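Local structure of L-amino acid deaminase (Proteus vulgaris, 5I39) at residues D39-G44 and G228-S233; G218-V223 and S233-A238; L250-P255 and K362-L367. The protein binds FAD and probably acts as a membrane-bound flavoenzyme that oxidatively deaminates L-amino acids. All blocks are in the same frame, centred on the assembly; numbering follows the deposited sequence.

Contact 1 of 3, residues D39-G44 and G228-S233. With FAD (flavin-adenine dinucleotide), chain B.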
# COMPACT_ATOMS: atom_id res chain seq x y z
N ASP A 39 5.30 23.76 -8.92
CA ASP A 39 5.60 24.09 -7.52
C ASP A 39 6.24 22.92 -6.79
O ASP A 39 7.12 23.12 -5.95
CB ASP A 39 4.35 24.54 -6.76
CG ASP A 39 3.74 25.82 -7.29
OD1 ASP A 39 4.44 26.59 -7.98
OD2 ASP A 39 2.54 26.04 -7.00
N VAL A 40 5.80 21.70 -7.10
CA VAL A 40 6.42 20.48 -6.59
C VAL A 40 6.53 19.48 -7.74
O VAL A 40 5.59 19.32 -8.51
CB VAL A 40 5.59 19.82 -5.46
CG1 VAL A 40 6.35 18.64 -4.85
CG2 VAL A 40 5.24 20.83 -4.38
N VAL A 41 7.69 18.82 -7.84
CA VAL A 41 7.85 17.68 -8.74
C VAL A 41 7.96 16.42 -7.90
O VAL A 41 8.75 16.34 -6.97
CB VAL A 41 9.07 17.85 -9.67
CG1 VAL A 41 9.27 16.61 -10.54
CG2 VAL A 41 8.87 19.08 -10.55
N VAL A 42 7.13 15.43 -8.24
CA VAL A 42 7.09 14.15 -7.56
C VAL A 42 7.71 13.11 -8.49
O VAL A 42 7.34 13.01 -9.66
CB VAL A 42 5.64 13.76 -7.22
CG1 VAL A 42 5.56 12.37 -6.61
CG2 VAL A 42 5.01 14.79 -6.29
N VAL A 43 8.67 12.35 -7.96
CA VAL A 43 9.30 11.25 -8.69
C VAL A 43 8.55 9.97 -8.33
O VAL A 43 8.66 9.47 -7.21
CB VAL A 43 10.79 11.13 -8.33
CG1 VAL A 43 11.44 9.96 -9.07
CG2 VAL A 43 11.52 12.43 -8.63
N GLY A 44 7.79 9.45 -9.30
CA GLY A 44 7.08 8.17 -9.17
C GLY A 44 5.57 8.33 -9.11
O GLY A 44 5.05 9.10 -8.29
N GLY A 228 14.06 16.30 -20.61
CA GLY A 228 14.40 17.69 -20.28
C GLY A 228 14.18 18.04 -18.82
O GLY A 228 13.75 17.21 -18.02
N ALA A 229 14.47 19.29 -18.49
CA ALA A 229 14.43 19.77 -17.11
C ALA A 229 13.13 20.51 -16.81
O ALA A 229 12.64 21.26 -17.65
CB ALA A 229 15.62 20.67 -16.84
N ILE A 230 12.60 20.28 -15.61
CA ILE A 230 11.46 21.05 -15.10
C ILE A 230 11.94 21.90 -13.92
O ILE A 230 12.57 21.38 -12.99
CB ILE A 230 10.23 20.15 -14.77
CG1 ILE A 230 9.08 20.98 -14.20
CG2 ILE A 230 10.59 19.00 -13.83
CD1 ILE A 230 7.72 20.33 -14.39
N LYS A 231 11.64 23.19 -13.96
CA LYS A 231 12.00 24.10 -12.89
C LYS A 231 11.14 23.87 -11.66
O LYS A 231 9.91 23.84 -11.75
CB LYS A 231 11.87 25.56 -13.34
CG LYS A 231 12.83 25.95 -14.45
CD LYS A 231 12.59 27.39 -14.88
CE LYS A 231 13.54 27.81 -16.00
NZ LYS A 231 14.94 28.00 -15.54
N THR A 232 11.79 23.72 -10.51
CA THR A 232 11.10 23.59 -9.22
C THR A 232 12.13 23.72 -8.11
O THR A 232 13.32 23.54 -8.35
CB THR A 232 10.39 22.22 -9.07
OG1 THR A 232 9.53 22.26 -7.92
CG2 THR A 232 11.39 21.05 -8.92
N SER A 233 11.66 24.03 -6.91
CA SER A 233 12.51 23.99 -5.71
C SER A 233 12.03 22.98 -4.67
O SER A 233 12.58 22.91 -3.57
CB SER A 233 12.61 25.39 -5.10
OG SER A 233 11.37 25.81 -4.57
PA FAD B . 5.46 1.85 -6.53
O1A FAD B . 6.43 0.72 -6.94
O2A FAD B . 4.00 1.50 -6.72
O5B FAD B . 5.71 3.17 -7.38
C5B FAD B . 6.98 3.78 -7.51
C4B FAD B . 7.03 4.33 -8.92
O4B FAD B . 8.23 5.11 -9.07
C3B FAD B . 7.10 3.21 -9.97
O3B FAD B . 5.96 3.28 -10.82
C2B FAD B . 8.44 3.48 -10.67
O2B FAD B . 8.43 3.14 -12.07
C1B FAD B . 8.66 4.96 -10.41
N9A FAD B . 10.05 5.42 -10.46
C8A FAD B . 11.08 4.90 -9.82
N7A FAD B . 12.21 5.59 -10.04
C5A FAD B . 11.85 6.58 -10.86
C6A FAD B . 12.54 7.69 -11.50
N6A FAD B . 13.86 7.88 -11.32
N1A FAD B . 11.83 8.53 -12.28
C2A FAD B . 10.51 8.37 -12.46
N3A FAD B . 9.81 7.36 -11.92
C4A FAD B . 10.44 6.48 -11.13
N1 FAD B . 0.43 -2.89 1.12
C2 FAD B . -0.71 -2.91 1.81
O2 FAD B . -1.04 -1.88 2.42
N3 FAD B . -1.48 -4.03 1.86
C4 FAD B . -1.17 -5.18 1.25
O4 FAD B . -1.91 -6.15 1.31
C4X FAD B . 0.09 -5.25 0.49
N5 FAD B . 0.53 -6.38 -0.12
C5X FAD B . 1.58 -6.33 -0.94
C6 FAD B . 1.93 -7.41 -1.75
C7 FAD B . 2.99 -7.35 -2.66
C7M FAD B . 3.30 -8.53 -3.55
C8 FAD B . 3.77 -6.12 -2.77
C8M FAD B . 4.90 -5.98 -3.76
C9 FAD B . 3.44 -5.04 -1.95
C9A FAD B . 2.39 -5.09 -1.04
N10 FAD B . 2.06 -4.01 -0.22
C10 FAD B . 0.85 -3.99 0.47
C1' FAD B . 2.86 -2.80 -0.22
C2' FAD B . 2.40 -1.76 -1.17
O2' FAD B . 2.03 -2.38 -2.39
C3' FAD B . 3.56 -0.79 -1.37
O3' FAD B . 4.10 -0.34 -0.09
C4' FAD B . 3.18 0.45 -2.15
O4' FAD B . 2.51 0.07 -3.37
C5' FAD B . 4.43 1.25 -2.48
O5' FAD B . 4.00 2.36 -3.27
P FAD B . 5.13 3.28 -3.98
O1P FAD B . 4.39 4.39 -4.67
O2P FAD B . 6.23 3.60 -2.99
O3P FAD B . 5.83 2.25 -5.02
O HOH W 1 9.03 25.10 -6.30
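V41 turns CG1 anti to its backbone N (chi1 176°), which places CG2 anti to the carbonyl carbon, and this one methyl reaches both I230 and T232. In T232 it is OG1 that lies anti to the backbone N (chi1 -169°), while CG2 fits between the backbone N and the carbonyl carbon and faces the valine. V41 CG2 lies 3.6 Å from T232 CG2, and I230 offers its own branch methyl, with V41 CG2 to I230 CG2 at 3.7 Å. V41 meets both I230 and T232 at a slant, and the three form a small apolar patch.

The polar part of the contact lies at D39. T232 OG1 comes within 3.2 Å of D39 O, but it is hydrogen-bonded to the carbonyl oxygens of A38 and Q234, which must share its single proton. One water ties the two segments together: it donates to D39 O at 2.8 Å and accepts from S233 N at 2.9 Å.

At the far end of 39-44, V43 CG1 rests 3.5 Å from C6A of the FAD adenine, and G44 CA approaches the ribose oxygen O4B. G44 is the first glycine of what looks like the GxGxxG turn of a Rossmann-type dinucleotide-binding fold.

Strand 40-43 is central in the six-stranded parallel-rich sheet, between strands 63-66 and 235-237. Strand 228-231 is an edge of the three-stranded antiparallel sheet, beside strand 219-225, whose V223 also touches V41 and I230.

Contact 2 of 3, residues G218-V223 and S233-A238. With FAD (flavin-adenine dinucleotide), chain B.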
# COMPACT_ATOMS: atom_id res chain seq x y z
N GLY A 218 22.37 26.52 -3.06
CA GLY A 218 21.85 25.56 -2.07
C GLY A 218 20.35 25.28 -2.13
O GLY A 218 19.80 24.65 -1.23
N VAL A 219 19.71 25.74 -3.21
CA VAL A 219 18.27 25.58 -3.43
C VAL A 219 18.09 24.73 -4.68
O VAL A 219 18.75 24.96 -5.69
CB VAL A 219 17.58 26.94 -3.64
CG1 VAL A 219 16.07 26.79 -3.76
CG2 VAL A 219 17.91 27.90 -2.50
N ILE A 220 17.18 23.76 -4.64
CA ILE A 220 16.87 22.97 -5.83
C ILE A 220 16.33 23.92 -6.89
O ILE A 220 15.52 24.79 -6.58
CB ILE A 220 15.88 21.82 -5.53
CG1 ILE A 220 16.52 20.81 -4.57
CG2 ILE A 220 15.47 21.11 -6.82
CD1 ILE A 220 15.55 19.86 -3.91
N SER A 221 16.81 23.77 -8.12
CA SER A 221 16.33 24.57 -9.26
C SER A 221 15.60 23.75 -10.32
O SER A 221 14.73 24.29 -10.99
CB SER A 221 17.50 25.32 -9.91
OG SER A 221 18.40 24.43 -10.55
N ASP A 222 15.97 22.48 -10.48
CA ASP A 222 15.40 21.65 -11.53
C ASP A 222 15.36 20.20 -11.12
O ASP A 222 16.21 19.74 -10.36
CB ASP A 222 16.24 21.71 -12.81
CG ASP A 222 16.35 23.10 -13.38
OD1 ASP A 222 17.26 23.83 -12.93
OD2 ASP A 222 15.54 23.45 -14.26
N VAL A 223 14.37 19.49 -11.64
CA VAL A 223 14.45 18.04 -11.77
C VAL A 223 14.79 17.77 -13.23
O VAL A 223 14.11 18.25 -14.14
CB VAL A 223 13.13 17.35 -11.37
CG1 VAL A 223 13.19 15.85 -11.65
CG2 VAL A 223 12.87 17.58 -9.89
N SER A 233 11.66 24.03 -6.91
CA SER A 233 12.51 23.99 -5.71
C SER A 233 12.03 22.98 -4.67
O SER A 233 12.58 22.91 -3.57
CB SER A 233 12.61 25.39 -5.10
OG SER A 233 11.37 25.81 -4.57
N GLN A 234 11.01 22.18 -5.02
CA GLN A 234 10.41 21.23 -4.08
C GLN A 234 10.23 19.89 -4.77
O GLN A 234 9.62 19.81 -5.84
CB GLN A 234 9.08 21.76 -3.56
CG GLN A 234 9.24 23.05 -2.76
CD GLN A 234 7.92 23.65 -2.31
OE1 GLN A 234 6.97 23.77 -3.09
NE2 GLN A 234 7.86 24.06 -1.06
N VAL A 235 10.76 18.84 -4.15
CA VAL A 235 10.80 17.51 -4.75
C VAL A 235 10.38 16.45 -3.74
O VAL A 235 10.83 16.46 -2.60
CB VAL A 235 12.22 17.18 -5.29
CG1 VAL A 235 12.26 15.80 -5.94
CG2 VAL A 235 12.66 18.23 -6.30
N VAL A 236 9.51 15.54 -4.19
CA VAL A 236 9.14 14.36 -3.42
C VAL A 236 9.69 13.14 -4.16
O VAL A 236 9.35 12.91 -5.32
CB VAL A 236 7.61 14.21 -3.28
CG1 VAL A 236 7.26 12.92 -2.55
CG2 VAL A 236 7.02 15.41 -2.55
N VAL A 237 10.51 12.36 -3.47
CA VAL A 237 11.01 11.10 -4.02
C VAL A 237 10.11 9.98 -3.52
O VAL A 237 10.12 9.65 -2.33
CB VAL A 237 12.49 10.86 -3.65
CG1 VAL A 237 12.96 9.51 -4.16
CG2 VAL A 237 13.34 11.98 -4.24
N ALA A 238 9.33 9.41 -4.44
CA ALA A 238 8.41 8.31 -4.15
C ALA A 238 8.63 7.23 -5.20
O ALA A 238 7.70 6.78 -5.86
CB ALA A 238 6.97 8.81 -4.14
PA FAD B . 5.46 1.85 -6.53
O1A FAD B . 6.43 0.72 -6.94
O2A FAD B . 4.00 1.50 -6.72
O5B FAD B . 5.71 3.17 -7.38
C5B FAD B . 6.98 3.78 -7.51
C4B FAD B . 7.03 4.33 -8.92
O4B FAD B . 8.23 5.11 -9.07
C3B FAD B . 7.10 3.21 -9.97
O3B FAD B . 5.96 3.28 -10.82
C2B FAD B . 8.44 3.48 -10.67
O2B FAD B . 8.43 3.14 -12.07
C1B FAD B . 8.66 4.96 -10.41
N9A FAD B . 10.05 5.42 -10.46
C8A FAD B . 11.08 4.90 -9.82
N7A FAD B . 12.21 5.59 -10.04
C5A FAD B . 11.85 6.58 -10.86
C6A FAD B . 12.54 7.69 -11.50
N6A FAD B . 13.86 7.88 -11.32
N1A FAD B . 11.83 8.53 -12.28
C2A FAD B . 10.51 8.37 -12.46
N3A FAD B . 9.81 7.36 -11.92
C4A FAD B . 10.44 6.48 -11.13
N1 FAD B . 0.43 -2.89 1.12
C2 FAD B . -0.71 -2.91 1.81
O2 FAD B . -1.04 -1.88 2.42
N3 FAD B . -1.48 -4.03 1.86
C4 FAD B . -1.17 -5.18 1.25
O4 FAD B . -1.91 -6.15 1.31
C4X FAD B . 0.09 -5.25 0.49
N5 FAD B . 0.53 -6.38 -0.12
C5X FAD B . 1.58 -6.33 -0.94
C6 FAD B . 1.93 -7.41 -1.75
C7 FAD B . 2.99 -7.35 -2.66
C7M FAD B . 3.30 -8.53 -3.55
C8 FAD B . 3.77 -6.12 -2.77
C8M FAD B . 4.90 -5.98 -3.76
C9 FAD B . 3.44 -5.04 -1.95
C9A FAD B . 2.39 -5.09 -1.04
N10 FAD B . 2.06 -4.01 -0.22
C10 FAD B . 0.85 -3.99 0.47
C1' FAD B . 2.86 -2.80 -0.22
C2' FAD B . 2.40 -1.76 -1.17
O2' FAD B . 2.03 -2.38 -2.39
C3' FAD B . 3.56 -0.79 -1.37
O3' FAD B . 4.10 -0.34 -0.09
C4' FAD B . 3.18 0.45 -2.15
O4' FAD B . 2.51 0.07 -3.37
C5' FAD B . 4.43 1.25 -2.48
O5' FAD B . 4.00 2.36 -3.27
P FAD B . 5.13 3.28 -3.98
O1P FAD B . 4.39 4.39 -4.67
O2P FAD B . 6.23 3.60 -2.99
O3P FAD B . 5.83 2.25 -5.02
O HOH W 2 15.17 23.57 -2.58
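S233 sits where the three-stranded antiparallel sheet hands the chain on to a strand of the Rossmann-type FAD-binding domain, and its backbone meets I220 at once. S233 CA makes a CA-H...O contact with I220 O at 3.2 Å, with an angle of 135° at the hydrogen. S233 CB also lies 4.0 Å from V219 CG1, near the solvent. A water also joins I220 and S233, accepting from I220 N and donating to S233 O.

Q234 points its CB away from 218-223, and its side chain touches L391 and L392 of helix 376-392; V235 points back toward strand 219-225. With CG1 of V235 anti to the backbone N (chi1 -180°), its CG2 is the branch that reaches V223 and I220. V235 CG2 is 3.7 Å from V223 CG2, the two valines meeting at a slant; I220 crosses V235 at about a right angle, and I220 CG2 stands 4.1 Å from V235 CG2. L367 of the next strand packs against both I220 and V235.

V236 and V237 carry the strand inward, V236 facing strand 40-43 and helix 376-392, until A238 arrives at the cofactor, where its carbonyl lies beside FAD. In the opposing segment S221 and D222 both face E214, a classic beta bulge, and S221 OG donates to D222 OD1 at 2.7 Å, arriving on the anti side, 26° out of the carboxylate plane.

Contact 3 of 3, residues L250-P255 and K362-L367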
# COMPACT_ATOMS: atom_id res chain seq x y z
N LEU A 250 22.57 11.04 -5.73
CA LEU A 250 22.72 12.30 -5.00
C LEU A 250 23.62 12.18 -3.75
O LEU A 250 23.67 13.10 -2.93
CB LEU A 250 21.33 12.82 -4.62
CG LEU A 250 20.37 13.10 -5.77
CD1 LEU A 250 18.99 13.41 -5.22
CD2 LEU A 250 20.85 14.25 -6.64
N ASN A 251 24.35 11.07 -3.64
CA ASN A 251 25.25 10.79 -2.51
C ASN A 251 24.56 10.75 -1.14
O ASN A 251 25.11 11.22 -0.14
CB ASN A 251 26.45 11.76 -2.51
CG ASN A 251 27.21 11.75 -3.83
OD1 ASN A 251 27.46 10.68 -4.39
ND2 ASN A 251 27.58 12.92 -4.32
N VAL A 252 23.36 10.18 -1.11
CA VAL A 252 22.60 9.98 0.13
C VAL A 252 22.23 8.50 0.21
O VAL A 252 21.62 7.96 -0.71
CB VAL A 252 21.33 10.85 0.16
CG1 VAL A 252 20.48 10.56 1.40
CG2 VAL A 252 21.68 12.32 0.10
N ASP A 253 22.58 7.88 1.33
CA ASP A 253 22.26 6.47 1.58
C ASP A 253 20.85 6.33 2.15
O ASP A 253 20.51 6.96 3.16
CB ASP A 253 23.26 5.85 2.56
CG ASP A 253 22.98 4.38 2.80
OD1 ASP A 253 23.17 3.57 1.87
OD2 ASP A 253 22.54 4.03 3.92
N VAL A 254 20.04 5.50 1.51
CA VAL A 254 18.71 5.14 2.00
C VAL A 254 18.77 3.63 2.29
O VAL A 254 18.83 2.85 1.34
CB VAL A 254 17.60 5.45 0.97
CG1 VAL A 254 16.23 5.10 1.53
CG2 VAL A 254 17.64 6.92 0.59
N PRO A 255 18.81 3.22 3.58
CA PRO A 255 18.90 1.79 3.86
C PRO A 255 17.57 1.07 3.59
O PRO A 255 16.61 1.19 4.36
CB PRO A 255 19.28 1.74 5.34
CG PRO A 255 18.71 2.98 5.91
CD PRO A 255 18.68 4.01 4.82
N LYS A 362 18.56 16.19 4.84
CA LYS A 362 19.36 17.36 5.25
C LYS A 362 20.31 17.86 4.16
O LYS A 362 20.58 19.05 4.06
CB LYS A 362 20.11 17.10 6.57
CG LYS A 362 21.20 16.03 6.52
CD LYS A 362 21.88 15.82 7.88
CE LYS A 362 20.94 15.25 8.93
NZ LYS A 362 21.65 14.79 10.15
N GLU A 363 20.78 16.94 3.31
CA GLU A 363 21.67 17.27 2.20
C GLU A 363 20.98 18.10 1.10
O GLU A 363 21.65 18.81 0.35
CB GLU A 363 22.24 15.98 1.59
CG GLU A 363 23.14 15.17 2.52
CD GLU A 363 22.40 14.20 3.44
OE1 GLU A 363 21.15 14.25 3.54
OE2 GLU A 363 23.08 13.38 4.08
N TYR A 364 19.66 17.99 1.01
CA TYR A 364 18.87 18.67 -0.02
C TYR A 364 17.61 19.32 0.56
O TYR A 364 16.53 18.75 0.49
CB TYR A 364 18.48 17.68 -1.12
CG TYR A 364 19.69 17.14 -1.84
CD1 TYR A 364 20.26 17.83 -2.91
CD2 TYR A 364 20.31 15.96 -1.41
CE1 TYR A 364 21.39 17.35 -3.56
CE2 TYR A 364 21.44 15.48 -2.05
CZ TYR A 364 21.97 16.17 -3.12
OH TYR A 364 23.10 15.70 -3.76
N PRO A 365 17.76 20.52 1.15
CA PRO A 365 16.58 21.30 1.55
C PRO A 365 15.58 21.43 0.40
O PRO A 365 15.98 21.67 -0.74
CB PRO A 365 17.17 22.66 1.92
CG PRO A 365 18.56 22.35 2.37
CD PRO A 365 19.01 21.21 1.51
N GLY A 366 14.30 21.21 0.69
CA GLY A 366 13.25 21.18 -0.32
C GLY A 366 12.97 19.81 -0.92
O GLY A 366 12.10 19.68 -1.77
N LEU A 367 13.71 18.78 -0.48
CA LEU A 367 13.50 17.41 -0.95
C LEU A 367 13.03 16.54 0.21
O LEU A 367 13.62 16.57 1.29
CB LEU A 367 14.77 16.83 -1.57
CG LEU A 367 14.60 15.46 -2.24
CD1 LEU A 367 15.47 15.35 -3.49
CD2 LEU A 367 14.90 14.31 -1.30
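A Schellman motif ends helix 243-248, and the segment leaving it, 250-255, meets a type II beta turn formed by Y364 to L367. N251, with its positive phi, is the C-prime residue: its N returns to Q248 O, and V252 N to M247 O. The ring of Y364 joins these two backbone turns.

Y364 OH donates to L250 O at 2.8 Å. The C=O...donor angle is 119°, with the hydroxyl tilted 22° from the carbonyl plane, so the phenol comes in from the side of the oxygen. The carbonyl oxygen and V252 CG2 both lie at the edge of the ring, near its plane. The leucine also touches the ring through its own side chain, since L250 CB lies 3.7 Å from Y364 CE2. Y364 CG stands anti to the carbonyl carbon (chi1 -63°), which swings the ring across to the helix end.

V252 CG2 is the second point of support, 3.8 Å from Y364 CE2. The same methyl meets the bent chain of E363, whose CD approaches to 3.9 Å from V252 CG2; the carboxylate is hydrogen-bonded through OE1 to Y406 OH. Deeper in, L250 and L367 bring their side chains together more loosely, and both pack on L213 of strand 210-216.

Within the turn, G366 has a positive phi and a backbone shape that calls for glycine, and the turn closes with L367 N donating to Y364 O at 3.0 Å.

Contacts 1 and 2 lie close together, their centres 6 Å apart, and share S233; their segments alternate along the chain. Both join the three-stranded antiparallel sheet to the parallel part of the six-stranded one, in which strands 40-43 and 235-237 are neighbours: V43 N probably bonds to V236 O and V43 O to A238 N. Both strands lead to FAD. Contact 3 comes later in the chain, its centre 11 Å from that of contact 2 and 16 Å from that of contact 1. It touches contact 2 where V235 N probably bonds to G366 O, on the approach to strand 367-371, next in the sheet. Together the three contacts tie the small sheet and the outer turns to the FAD-binding core.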